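Local coordinates for protein putative mandelate racemase (Salmonella typhimurium, PDB 2O56) that binds magnesium and, as a member of the enolase superfamily, may act as a hydro-lyase, although its actual reaction is not known, at residues 245-250 against 292-297; 219-224 against 271-276; 282-285 against 289-292; 312-317 against 341-346. All blocks are in the same frame, centred on the assembly; numbering follows the deposited sequence.

How the contacts relate
All four contacts lie in the beta/alpha-barrel domain. Contacts 1 and 2 cross along the chain, in the order 219-224, 245-250, 271-276, 292-297. Their centres are about 4 Å apart, and strands 217-221 and 246-247 are neighbours in the parallel sheet. Together they supply the three magnesium-binding glutamates. Contact 3 is centred about 10 Å from contact 1 and shares Val292 with it. It closes the turn between helix 277-286 and strand 292-293. Contact 4 comes last, its centre about 11 Å from that of contact 3, and Leu285 packs on Met312 and Ala313 between them. Metal binding thus sits in contacts 1 and 2, and helix-to-strand connections make up 3 and 4.

Contact 1 of 4, residues 245-250 against 292-297; sequences YYEEPV and VIQPDI. With MG (magnesium ion), chain I.
Glu247 and Gln294 meet inside the beta/alpha-barrel of this enolase superfamily member, at the C-terminal ends of strands 246-247 and 292-293. Strand 269-271 runs between these two in the sheet, so the side chains do the bridging. Glu247 holds its CG anti to the backbone N (chi1 173°) and its chain stays extended, which carries the carboxylate out to the metal. The Gln294 chain runs out straight from CG and brings its amide to the glutamate. The two flat ends are nearly perpendicular, with the carboxylate and amide planes 82° apart. Gln294 NE2 donates a hydrogen bond to Glu247 OE1 over 3.0 Å. The bond is fairly straight at 158°, but the donor comes from above the carboxylate plane. Lys172 also forms a salt bridge to OE1, which is therefore gripped by an amide and an ammonium group. The other oxygen, Glu247 OE2, binds the magnesium ion at 2.2 Å. The partners on OE1 probably help to fix the rotation of the carboxylate and to balance its charge. Behind this polar pair, Tyr245 and Val292 cross at about a right angle. Val292 CG1 lies over one face of the Tyr245 ring, 4.2 Å from its centroid, in a CH-pi contact. The second methyl, Val292 CG2, touches Tyr245 CD2 at 3.8 Å. Pro192 of a second subunit packs on both residues. Gln321 OE1 ties the two halves together by bonding both Tyr245 OH and Gln294 NE2. That same NE2 lies 3.6 Å from Tyr245 CE1.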
loop_
_atom_site.group_PDB
_atom_site.type_symbol
_atom_site.label_atom_id
_atom_site.label_comp_id
_atom_site.label_asym_id
_atom_site.label_seq_id
_atom_site.Cartn_x
_atom_site.Cartn_y
_atom_site.Cartn_z
ATOM N N TYR A 245 -9.428 27.216 -9.054
ATOM C CA TYR A 245 -8.949 26.302 -8.025
ATOM C C TYR A 245 -9.296 26.734 -6.613
ATOM O O TYR A 245 -9.797 27.833 -6.397
ATOM C CB TYR A 245 -7.461 26.018 -8.213
ATOM C CG TYR A 245 -6.548 27.219 -8.436
ATOM C CD1 TYR A 245 -6.028 27.933 -7.364
ATOM C CD2 TYR A 245 -6.153 27.593 -9.727
ATOM C CE1 TYR A 245 -5.166 29.000 -7.563
ATOM C CE2 TYR A 245 -5.285 28.663 -9.929
ATOM C CZ TYR A 245 -4.810 29.363 -8.847
ATOM O OH TYR A 245 -3.943 30.411 -9.036
ATOM N N TYR A 246 -9.041 25.846 -5.648
ATOM C CA TYR A 246 -9.517 25.988 -4.282
ATOM C C TYR A 246 -8.253 26.056 -3.422
ATOM O O TYR A 246 -7.541 25.071 -3.339
ATOM C CB TYR A 246 -10.289 24.712 -3.929
ATOM C CG TYR A 246 -11.091 24.726 -2.633
ATOM C CD1 TYR A 246 -11.612 25.909 -2.114
ATOM C CD2 TYR A 246 -11.343 23.531 -1.942
ATOM C CE1 TYR A 246 -12.359 25.908 -0.944
ATOM C CE2 TYR A 246 -12.098 23.519 -0.760
ATOM C CZ TYR A 246 -12.598 24.707 -0.270
ATOM O OH TYR A 246 -13.327 24.706 0.888
ATOM N N GLU A 247 -7.978 27.208 -2.807
ATOM C CA GLU A 247 -6.641 27.530 -2.292
ATOM C C GLU A 247 -6.534 27.346 -0.775
ATOM O O GLU A 247 -7.370 27.832 -0.008
ATOM C CB GLU A 247 -6.228 28.976 -2.673
ATOM C CG GLU A 247 -4.938 29.411 -2.021
ATOM C CD GLU A 247 -4.418 30.746 -2.506
ATOM O OE1 GLU A 247 -4.731 31.166 -3.645
ATOM O OE2 GLU A 247 -3.683 31.384 -1.732
ATOM N N GLU A 248 -5.493 26.640 -0.346
ATOM C CA GLU A 248 -5.266 26.368 1.068
ATOM C C GLU A 248 -6.502 25.956 1.874
ATOM O O GLU A 248 -6.795 26.573 2.903
ATOM C CB GLU A 248 -4.615 27.598 1.730
ATOM C CG GLU A 248 -3.152 27.799 1.350
ATOM C CD GLU A 248 -2.381 28.539 2.412
ATOM O OE1 GLU A 248 -2.720 29.707 2.655
ATOM O OE2 GLU A 248 -1.441 27.959 3.005
ATOM N N PRO A 249 -7.219 24.899 1.440
ATOM C CA PRO A 249 -8.395 24.511 2.219
ATOM C C PRO A 249 -8.006 24.084 3.651
ATOM O O PRO A 249 -8.791 24.199 4.589
ATOM C CB PRO A 249 -8.940 23.315 1.433
ATOM C CG PRO A 249 -7.757 22.774 0.676
ATOM C CD PRO A 249 -6.980 23.979 0.308
ATOM N N VAL A 250 -6.777 23.619 3.829
ATOM C CA VAL A 250 -6.371 23.102 5.127
ATOM C C VAL A 250 -4.844 23.363 5.237
ATOM O O VAL A 250 -4.167 23.529 4.224
ATOM C CB VAL A 250 -6.731 21.582 5.237
ATOM C CG1 VAL A 250 -5.918 20.731 4.217
ATOM C CG2 VAL A 250 -6.493 21.066 6.635
ATOM N N VAL A 292 -2.336 22.745 -8.314
ATOM C CA VAL A 292 -1.605 24.001 -8.535
ATOM C C VAL A 292 -0.735 24.253 -7.306
ATOM O O VAL A 292 -1.228 24.168 -6.189
ATOM C CB VAL A 292 -2.579 25.199 -8.735
ATOM C CG1 VAL A 292 -1.825 26.572 -8.770
ATOM C CG2 VAL A 292 -3.395 25.013 -10.008
ATOM N N ILE A 293 0.552 24.545 -7.516
ATOM C CA ILE A 293 1.442 24.869 -6.405
ATOM C C ILE A 293 1.765 26.363 -6.358
ATOM O O ILE A 293 1.854 27.029 -7.398
ATOM C CB ILE A 293 2.715 23.985 -6.382
ATOM C CG1 ILE A 293 3.566 24.229 -7.623
ATOM C CG2 ILE A 293 2.328 22.477 -6.243
ATOM C CD1 ILE A 293 5.028 23.864 -7.405
ATOM N N GLN A 294 1.906 26.890 -5.143
ATOM C CA GLN A 294 2.004 28.328 -4.942
ATOM C C GLN A 294 3.168 28.741 -4.055
ATOM O O GLN A 294 2.952 29.465 -3.076
ATOM C CB GLN A 294 0.704 28.883 -4.355
ATOM C CG GLN A 294 -0.542 28.437 -5.108
ATOM C CD GLN A 294 -1.808 28.848 -4.405
ATOM O OE1 GLN A 294 -2.039 28.474 -3.274
ATOM N NE2 GLN A 294 -2.628 29.635 -5.074
ATOM N N PRO A 295 4.405 28.315 -4.403
ATOM C CA PRO A 295 5.503 28.750 -3.567
ATOM C C PRO A 295 5.669 30.254 -3.687
ATOM O O PRO A 295 5.462 30.825 -4.760
ATOM C CB PRO A 295 6.729 28.008 -4.143
ATOM C CG PRO A 295 6.341 27.671 -5.573
ATOM C CD PRO A 295 4.849 27.496 -5.551
ATOM N N ASP A 296 5.994 30.880 -2.566
ATOM C CA ASP A 296 6.405 32.283 -2.527
ATOM C C ASP A 296 7.935 32.272 -2.610
ATOM O O ASP A 296 8.580 31.633 -1.797
ATOM C CB ASP A 296 5.913 32.870 -1.188
ATOM C CG ASP A 296 6.175 34.376 -1.045
ATOM O OD1 ASP A 296 7.318 34.821 -1.216
ATOM O OD2 ASP A 296 5.230 35.119 -0.707
ATOM N N ILE A 297 8.519 32.961 -3.590
ATOM C CA ILE A 297 9.974 32.926 -3.761
ATOM C C ILE A 297 10.678 33.519 -2.535
ATOM O O ILE A 297 11.782 33.117 -2.213
ATOM C CB ILE A 297 10.429 33.598 -5.102
ATOM C CG1 ILE A 297 9.972 32.760 -6.296
ATOM C CG2 ILE A 297 11.971 33.777 -5.194
ATOM C CD1 ILE A 297 9.812 33.559 -7.595
HETATM MG MG MG I . -3.252 32.752 -0.061
HETATM O O HOH W 1 -2.431 34.615 -0.948
HETATM O O HOH W 2 -4.125 31.204 1.564
#

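Contact 2 of 4, residues 219-224 against 271-276; sequences IAEMHA and AGERIY. With MG (magnesium ion), chain I.
The backbone of 219-224 leaves its strand after Glu221, and His223 and Ala224, both with positive phi, face Arg274 in the type I turn Gly272-Ile275. Arg274 NH2 donates to His223 O over 2.8 Å. The acceptor lies almost in the guanidinium plane, but the donor stands well above the carbonyl plane, 70° out of it. Water 3 bridges the same groups: it donates to His223 O and accepts from Arg274 NH1. The bend of the arginine chain at chi3 (-80°) turns the guanidinium to meet both partners. Ala224 CB packs against Arg274 NH2 at 3.6 Å. NH2 also forms a salt bridge to Glu248, and Phe86 of a fourth subunit makes a cation-pi contact with the arginine. This group therefore joins a subunit interface to the edge of the metal site. Glu221 and Glu273 reach the magnesium ion from the two segments, each through OE1 at 2.3 Å. Their OE1 atoms are 4.5 Å apart, and the cation between them should offset their like charges. The Glu221 chain is bent at chi2 (86°). Its OE2 turns back to accept a bond of 2.9 Å from His223 N, which helps to hold the carboxylate. The His223 ring covers this carboxylate, with Glu221 CD over the centre of one face, and His223 ND1 bonds Asp174. With Glu247 as third ligand, this is the magnesium site of the enolase superfamily, built from acidic residues at the C-terminal ends of successive strands of the beta/alpha-barrel.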
loop_
_atom_site.group_PDB
_atom_site.type_symbol
_atom_site.label_atom_id
_atom_site.label_comp_id
_atom_site.label_asym_id
_atom_site.label_seq_id
_atom_site.Cartn_x
_atom_site.Cartn_y
_atom_site.Cartn_z
ATOM N N ILE A 219 -11.069 31.980 -8.209
ATOM C CA ILE A 219 -10.334 31.168 -7.237
ATOM C C ILE A 219 -10.956 31.391 -5.862
ATOM O O ILE A 219 -11.164 32.534 -5.450
ATOM C CB ILE A 219 -8.824 31.551 -7.225
ATOM C CG1 ILE A 219 -8.224 31.342 -8.613
ATOM C CG2 ILE A 219 -8.036 30.751 -6.146
ATOM C CD1 ILE A 219 -6.980 32.172 -8.877
ATOM N N ALA A 220 -11.273 30.298 -5.165
ATOM C CA ALA A 220 -11.776 30.373 -3.806
ATOM C C ALA A 220 -10.633 30.157 -2.832
ATOM O O ALA A 220 -9.995 29.106 -2.854
ATOM C CB ALA A 220 -12.833 29.303 -3.607
ATOM N N GLU A 221 -10.385 31.162 -1.994
ATOM C CA GLU A 221 -9.268 31.178 -1.063
ATOM C C GLU A 221 -9.823 30.930 0.334
ATOM O O GLU A 221 -10.864 31.471 0.692
ATOM C CB GLU A 221 -8.565 32.536 -1.171
ATOM C CG GLU A 221 -7.907 33.060 0.054
ATOM C CD GLU A 221 -6.491 32.532 0.217
ATOM O OE1 GLU A 221 -5.536 33.240 -0.167
ATOM O OE2 GLU A 221 -6.330 31.401 0.724
ATOM N N MET A 222 -9.153 30.075 1.107
ATOM C CA MET A 222 -9.657 29.674 2.419
ATOM C C MET A 222 -8.699 30.042 3.547
ATOM O O MET A 222 -9.083 29.998 4.713
ATOM C CB MET A 222 -9.901 28.163 2.478
ATOM C CG MET A 222 -10.933 27.635 1.526
ATOM S SD MET A 222 -12.523 28.486 1.586
ATOM C CE MET A 222 -13.285 27.720 3.004
ATOM N N HIS A 223 -7.452 30.345 3.190
ATOM C CA HIS A 223 -6.418 30.817 4.121
ATOM C C HIS A 223 -6.013 29.782 5.179
ATOM O O HIS A 223 -5.311 30.137 6.129
ATOM C CB HIS A 223 -6.869 32.090 4.855
ATOM C CG HIS A 223 -6.809 33.342 4.034
ATOM N ND1 HIS A 223 -7.945 33.977 3.562
ATOM C CD2 HIS A 223 -5.760 34.094 3.628
ATOM C CE1 HIS A 223 -7.593 35.057 2.891
ATOM N NE2 HIS A 223 -6.275 35.151 2.915
ATOM N N ALA A 224 -6.469 28.531 5.020
ATOM C CA ALA A 224 -6.374 27.491 6.052
ATOM C C ALA A 224 -6.997 27.895 7.383
ATOM O O ALA A 224 -6.503 27.506 8.456
ATOM C CB ALA A 224 -4.910 27.015 6.232
ATOM N N ALA A 271 -1.986 25.054 -3.042
ATOM C CA ALA A 271 -1.377 25.417 -1.779
ATOM C C ALA A 271 0.075 25.648 -2.093
ATOM O O ALA A 271 0.542 25.254 -3.167
ATOM C CB ALA A 271 -1.518 24.284 -0.755
ATOM N N GLY A 272 0.787 26.274 -1.158
ATOM C CA GLY A 272 2.233 26.367 -1.272
ATOM C C GLY A 272 2.872 27.542 -0.546
ATOM O O GLY A 272 4.066 27.523 -0.263
ATOM N N GLU A 273 2.091 28.565 -0.213
ATOM C CA GLU A 273 2.681 29.704 0.502
ATOM C C GLU A 273 3.273 29.316 1.859
ATOM O O GLU A 273 4.193 29.980 2.357
ATOM C CB GLU A 273 1.703 30.875 0.625
ATOM C CG GLU A 273 0.473 30.623 1.468
ATOM C CD GLU A 273 -0.587 31.672 1.225
ATOM O OE1 GLU A 273 -1.444 31.460 0.343
ATOM O OE2 GLU A 273 -0.560 32.723 1.893
ATOM N N ARG A 274 2.764 28.222 2.431
ATOM C CA ARG A 274 3.260 27.698 3.689
ATOM C C ARG A 274 3.855 26.300 3.616
ATOM O O ARG A 274 3.923 25.590 4.613
ATOM C CB ARG A 274 2.194 27.801 4.767
ATOM C CG ARG A 274 2.021 29.236 5.271
ATOM C CD ARG A 274 0.914 29.294 6.267
ATOM N NE ARG A 274 -0.386 29.335 5.601
ATOM C CZ ARG A 274 -1.511 29.671 6.211
ATOM N NH1 ARG A 274 -1.486 29.978 7.501
ATOM N NH2 ARG A 274 -2.651 29.700 5.539
ATOM N N ILE A 275 4.339 25.947 2.435
ATOM C CA ILE A 275 5.062 24.707 2.178
ATOM C C ILE A 275 6.435 25.078 1.594
ATOM O O ILE A 275 6.529 25.854 0.640
ATOM C CB ILE A 275 4.296 23.881 1.126
ATOM C CG1 ILE A 275 2.861 23.586 1.576
ATOM C CG2 ILE A 275 4.988 22.587 0.857
ATOM C CD1 ILE A 275 1.985 22.858 0.464
ATOM N N TYR A 276 7.498 24.549 2.184
ATOM C CA TYR A 276 8.845 25.070 1.936
ATOM C C TYR A 276 9.780 24.018 1.377
ATOM O O TYR A 276 9.833 22.895 1.882
ATOM C CB TYR A 276 9.438 25.670 3.223
ATOM C CG TYR A 276 8.447 26.440 4.041
ATOM C CD1 TYR A 276 7.793 27.558 3.505
ATOM C CD2 TYR A 276 8.133 26.045 5.332
ATOM C CE1 TYR A 276 6.856 28.272 4.229
ATOM C CE2 TYR A 276 7.183 26.757 6.073
ATOM C CZ TYR A 276 6.555 27.872 5.499
ATOM O OH TYR A 276 5.650 28.599 6.229
HETATM MG MG MG I . -3.252 32.752 -0.061
HETATM O O HOH W 3 -4.117 30.686 8.476
HETATM O O HOH W 1 -2.431 34.615 -0.948
HETATM O O HOH W 2 -4.125 31.204 1.564
#

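Contact 3 of 4, residues 282-285 against 289-292; sequences RPFL and SLSV
Phe284 and Leu290 each carry CG beside the backbone N, with chi1 of -61° and -62°, and from there the two side chains meet at an oblique angle. Leu290 CD1 rests on the root of the phenylalanine, 3.8 Å from Phe284 CB. It lies a little farther from CG, so the ring is met at its base. In Ser289, OG stands between the backbone N and the carbonyl carbon (chi1 55°). This puts OG at the edge of the Phe284 ring, near its plane and 3.4 Å from CD1. The hydroxyl has its polar partner in Asn287 OD1. The contact closes the turn that takes the barrel chain from helix 277-286 back to strand 292-293, an alpha-to-beta connection of the beta/alpha-barrel. One backbone bond spans the turn, from Ser289 N to Phe284 O, and at 3.5 Å it is weak. The next amide, Leu290 N, is buried here without any partner in the model. Met258 of helix 255-264 packs on Phe284, Ser289 and Leu290 alike, so a neighbouring barrel helix covers the turn. Leu290 also touches Leu269 and Ala271 of strand 269-271.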
loop_
_atom_site.group_PDB
_atom_site.type_symbol
_atom_site.label_atom_id
_atom_site.label_comp_id
_atom_site.label_asym_id
_atom_site.label_seq_id
_atom_site.Cartn_x
_atom_site.Cartn_y
_atom_site.Cartn_z
ATOM N N ARG A 282 7.409 17.543 -1.645
ATOM C CA ARG A 282 7.451 16.115 -1.927
ATOM C C ARG A 282 6.185 15.293 -1.582
ATOM O O ARG A 282 5.643 14.624 -2.468
ATOM C CB ARG A 282 8.714 15.465 -1.353
ATOM C CG ARG A 282 8.807 13.992 -1.677
ATOM C CD ARG A 282 9.626 13.187 -0.652
ATOM N NE ARG A 282 9.060 13.313 0.692
ATOM C CZ ARG A 282 8.044 12.578 1.152
ATOM N NH1 ARG A 282 7.481 11.637 0.402
ATOM N NH2 ARG A 282 7.590 12.787 2.372
ATOM N N PRO A 283 5.704 15.349 -0.313
ATOM C CA PRO A 283 4.536 14.515 0.036
ATOM C C PRO A 283 3.250 14.884 -0.680
ATOM O O PRO A 283 2.415 14.012 -0.940
ATOM C CB PRO A 283 4.340 14.789 1.522
ATOM C CG PRO A 283 4.976 16.116 1.738
ATOM C CD PRO A 283 6.167 16.112 0.864
ATOM N N PHE A 284 3.086 16.162 -0.994
ATOM C CA PHE A 284 1.929 16.622 -1.796
ATOM C C PHE A 284 2.005 16.200 -3.257
ATOM O O PHE A 284 0.979 16.074 -3.956
ATOM C CB PHE A 284 1.823 18.141 -1.684
ATOM C CG PHE A 284 1.597 18.599 -0.292
ATOM C CD1 PHE A 284 0.314 18.574 0.253
ATOM C CD2 PHE A 284 2.662 18.981 0.506
ATOM C CE1 PHE A 284 0.085 18.959 1.575
ATOM C CE2 PHE A 284 2.449 19.358 1.838
ATOM C CZ PHE A 284 1.146 19.357 2.366
ATOM N N LEU A 285 3.222 16.005 -3.737
ATOM C CA LEU A 285 3.404 15.520 -5.108
ATOM C C LEU A 285 3.139 14.027 -5.141
ATOM O O LEU A 285 2.443 13.537 -6.025
ATOM C CB LEU A 285 4.810 15.832 -5.624
ATOM C CG LEU A 285 5.188 17.313 -5.686
ATOM C CD1 LEU A 285 6.639 17.420 -6.090
ATOM C CD2 LEU A 285 4.342 18.030 -6.671
ATOM N N SER A 289 -2.418 15.309 -4.043
ATOM C CA SER A 289 -3.466 16.223 -3.500
ATOM C C SER A 289 -3.584 17.582 -4.195
ATOM O O SER A 289 -4.682 18.145 -4.303
ATOM C CB SER A 289 -3.289 16.437 -1.995
ATOM O OG SER A 289 -1.984 16.908 -1.682
ATOM N N LEU A 290 -2.457 18.121 -4.658
ATOM C CA LEU A 290 -2.425 19.487 -5.208
ATOM C C LEU A 290 -2.456 19.428 -6.719
ATOM O O LEU A 290 -1.842 18.552 -7.303
ATOM C CB LEU A 290 -1.175 20.251 -4.717
ATOM C CG LEU A 290 -1.062 20.459 -3.194
ATOM C CD1 LEU A 290 0.142 21.312 -2.876
ATOM C CD2 LEU A 290 -2.355 21.124 -2.697
ATOM N N SER A 291 -3.189 20.345 -7.350
ATOM C CA SER A 291 -3.136 20.515 -8.795
ATOM C C SER A 291 -2.288 21.721 -9.163
ATOM O O SER A 291 -1.645 21.743 -10.210
ATOM C CB SER A 291 -4.557 20.729 -9.368
ATOM O OG SER A 291 -5.336 19.552 -9.247
ATOM N N VAL A 292 -2.336 22.745 -8.314
ATOM C CA VAL A 292 -1.605 24.001 -8.535
ATOM C C VAL A 292 -0.735 24.253 -7.306
ATOM O O VAL A 292 -1.228 24.168 -6.189
ATOM C CB VAL A 292 -2.579 25.199 -8.735
ATOM C CG1 VAL A 292 -1.825 26.572 -8.770
ATOM C CG2 VAL A 292 -3.395 25.013 -10.008
#

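Contact 4 of 4, residues 312-317 against 341-346; sequences MAHVYD and IPNFVI
His314 and Asn343 pack where helix 302-314 of the beta/alpha-barrel ends in a Schellman motif. Asp317, with positive phi, is its C-prime residue: Lys318 N bonds back to Ala313 O, and Asp317 N to His314 O at 3.1 Å. The tight part of the contact is the asparagine against the imidazole. His314 ND1 comes within 3.6 Å of Asn343 CB, and the ring and amide planes are 49° apart. Asn343 CG stands between its backbone N and carbonyl carbon (chi1 53°), which turns the amide toward the helix end. There ND2 bonds Lys318 O and Cys310 O, so this buried amide nitrogen fastens the loop after helix 328-340 to the end of helix 302-314. The looser part is at partly exposed Pro342. Its CG lies over one face of the His314 ring but comes no nearer than 4.4 Å, measured to NE2. That NE2 points to a subunit boundary and makes a weak hydrogen bond with Glu79 of a fifth subunit. Back on the tight side, Asn343 ND2 also comes within 3.9 Å of His314 CB, at the base of the histidine.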
loop_
_atom_site.group_PDB
_atom_site.type_symbol
_atom_site.label_atom_id
_atom_site.label_comp_id
_atom_site.label_asym_id
_atom_site.label_seq_id
_atom_site.Cartn_x
_atom_site.Cartn_y
_atom_site.Cartn_z
ATOM N N MET A 312 10.464 19.906 -10.408
ATOM C CA MET A 312 9.996 18.648 -9.817
ATOM C C MET A 312 8.479 18.502 -9.948
ATOM O O MET A 312 7.956 17.439 -10.257
ATOM C CB MET A 312 10.354 18.628 -8.340
ATOM C CG MET A 312 10.133 17.274 -7.698
ATOM S SD MET A 312 10.873 17.168 -6.066
ATOM C CE MET A 312 9.926 18.417 -5.185
ATOM N N ALA A 313 7.769 19.588 -9.716
ATOM C CA ALA A 313 6.305 19.538 -9.810
ATOM C C ALA A 313 5.785 19.206 -11.225
ATOM O O ALA A 313 4.690 18.661 -11.381
ATOM C CB ALA A 313 5.733 20.800 -9.312
ATOM N N HIS A 314 6.563 19.562 -12.249
ATOM C CA HIS A 314 6.214 19.329 -13.656
ATOM C C HIS A 314 6.089 17.836 -13.974
ATOM O O HIS A 314 5.227 17.436 -14.761
ATOM C CB HIS A 314 7.239 20.035 -14.564
ATOM C CG HIS A 314 6.835 20.134 -16.015
ATOM N ND1 HIS A 314 5.596 20.581 -16.427
ATOM C CD2 HIS A 314 7.538 19.889 -17.150
ATOM C CE1 HIS A 314 5.550 20.592 -17.752
ATOM N NE2 HIS A 314 6.716 20.177 -18.216
ATOM N N VAL A 315 6.898 17.004 -13.309
ATOM C CA VAL A 315 6.773 15.533 -13.402
ATOM C C VAL A 315 5.380 15.000 -13.029
ATOM O O VAL A 315 4.963 13.931 -13.490
ATOM C CB VAL A 315 7.857 14.865 -12.541
ATOM C CG1 VAL A 315 7.876 13.337 -12.718
ATOM C CG2 VAL A 315 9.205 15.491 -12.889
ATOM N N TYR A 316 4.677 15.745 -12.182
ATOM C CA TYR A 316 3.401 15.303 -11.612
ATOM C C TYR A 316 2.308 16.198 -12.159
ATOM O O TYR A 316 1.221 16.275 -11.594
ATOM C CB TYR A 316 3.429 15.415 -10.078
ATOM C CG TYR A 316 4.508 14.546 -9.442
ATOM C CD1 TYR A 316 4.236 13.245 -9.062
ATOM C CD2 TYR A 316 5.800 15.032 -9.266
ATOM C CE1 TYR A 316 5.227 12.446 -8.504
ATOM C CE2 TYR A 316 6.810 14.244 -8.700
ATOM C CZ TYR A 316 6.506 12.953 -8.321
ATOM O OH TYR A 316 7.466 12.155 -7.747
ATOM N N ASP A 317 2.616 16.879 -13.260
ATOM C CA ASP A 317 1.642 17.696 -13.978
ATOM C C ASP A 317 1.060 18.810 -13.119
ATOM O O ASP A 317 -0.141 19.098 -13.209
ATOM C CB ASP A 317 0.495 16.823 -14.504
ATOM C CG ASP A 317 0.822 16.145 -15.821
ATOM O OD1 ASP A 317 2.019 15.995 -16.144
ATOM O OD2 ASP A 317 -0.128 15.754 -16.534
ATOM N N ILE A 341 9.582 29.403 -16.535
ATOM C CA ILE A 341 9.103 28.028 -16.319
ATOM C C ILE A 341 8.037 27.623 -17.353
ATOM O O ILE A 341 7.195 28.448 -17.743
ATOM C CB ILE A 341 8.575 27.806 -14.871
ATOM C CG1 ILE A 341 7.413 28.755 -14.573
ATOM C CG2 ILE A 341 9.690 28.010 -13.835
ATOM C CD1 ILE A 341 6.620 28.378 -13.321
ATOM N N PRO A 342 8.074 26.348 -17.811
ATOM C CA PRO A 342 7.030 25.837 -18.711
ATOM C C PRO A 342 5.654 25.726 -18.077
ATOM O O PRO A 342 4.655 25.874 -18.781
ATOM C CB PRO A 342 7.551 24.456 -19.156
ATOM C CG PRO A 342 8.650 24.117 -18.238
ATOM C CD PRO A 342 9.132 25.355 -17.536
ATOM N N ASN A 343 5.597 25.479 -16.765
ATOM C CA ASN A 343 4.349 25.102 -16.128
ATOM C C ASN A 343 3.668 26.210 -15.314
ATOM O O ASN A 343 3.178 25.989 -14.214
ATOM C CB ASN A 343 4.487 23.802 -15.334
ATOM C CG ASN A 343 5.623 23.832 -14.340
ATOM O OD1 ASN A 343 6.683 24.422 -14.584
ATOM N ND2 ASN A 343 5.422 23.160 -13.214
ATOM N N PHE A 344 3.633 27.406 -15.881
ATOM C CA PHE A 344 3.005 28.556 -15.245
ATOM C C PHE A 344 1.505 28.508 -15.536
ATOM O O PHE A 344 1.128 28.176 -16.654
ATOM C CB PHE A 344 3.617 29.829 -15.838
ATOM C CG PHE A 344 2.867 31.079 -15.512
ATOM C CD1 PHE A 344 2.916 31.630 -14.239
ATOM C CD2 PHE A 344 2.102 31.715 -16.484
ATOM C CE1 PHE A 344 2.237 32.787 -13.951
ATOM C CE2 PHE A 344 1.427 32.880 -16.197
ATOM C CZ PHE A 344 1.487 33.413 -14.937
ATOM N N VAL A 345 0.686 28.895 -14.573
ATOM C CA VAL A 345 -0.721 29.173 -14.790
ATOM C C VAL A 345 -1.177 30.628 -14.735
ATOM O O VAL A 345 -1.710 31.095 -15.663
ATOM C CB VAL A 345 -1.698 28.260 -14.015
ATOM C CG1 VAL A 345 -1.426 28.219 -12.573
ATOM C CG2 VAL A 345 -3.192 28.632 -14.292
ATOM N N ILE A 346 -0.985 31.287 -13.608
ATOM C CA ILE A 346 -1.492 32.646 -13.402
ATOM C C ILE A 346 -0.660 33.375 -12.337
ATOM O O ILE A 346 0.018 32.733 -11.532
ATOM C CB ILE A 346 -3.035 32.662 -13.149
ATOM C CG1 ILE A 346 -3.661 34.020 -13.502
ATOM C CG2 ILE A 346 -3.403 32.157 -11.757
ATOM C CD1 ILE A 346 -5.207 33.987 -13.557
#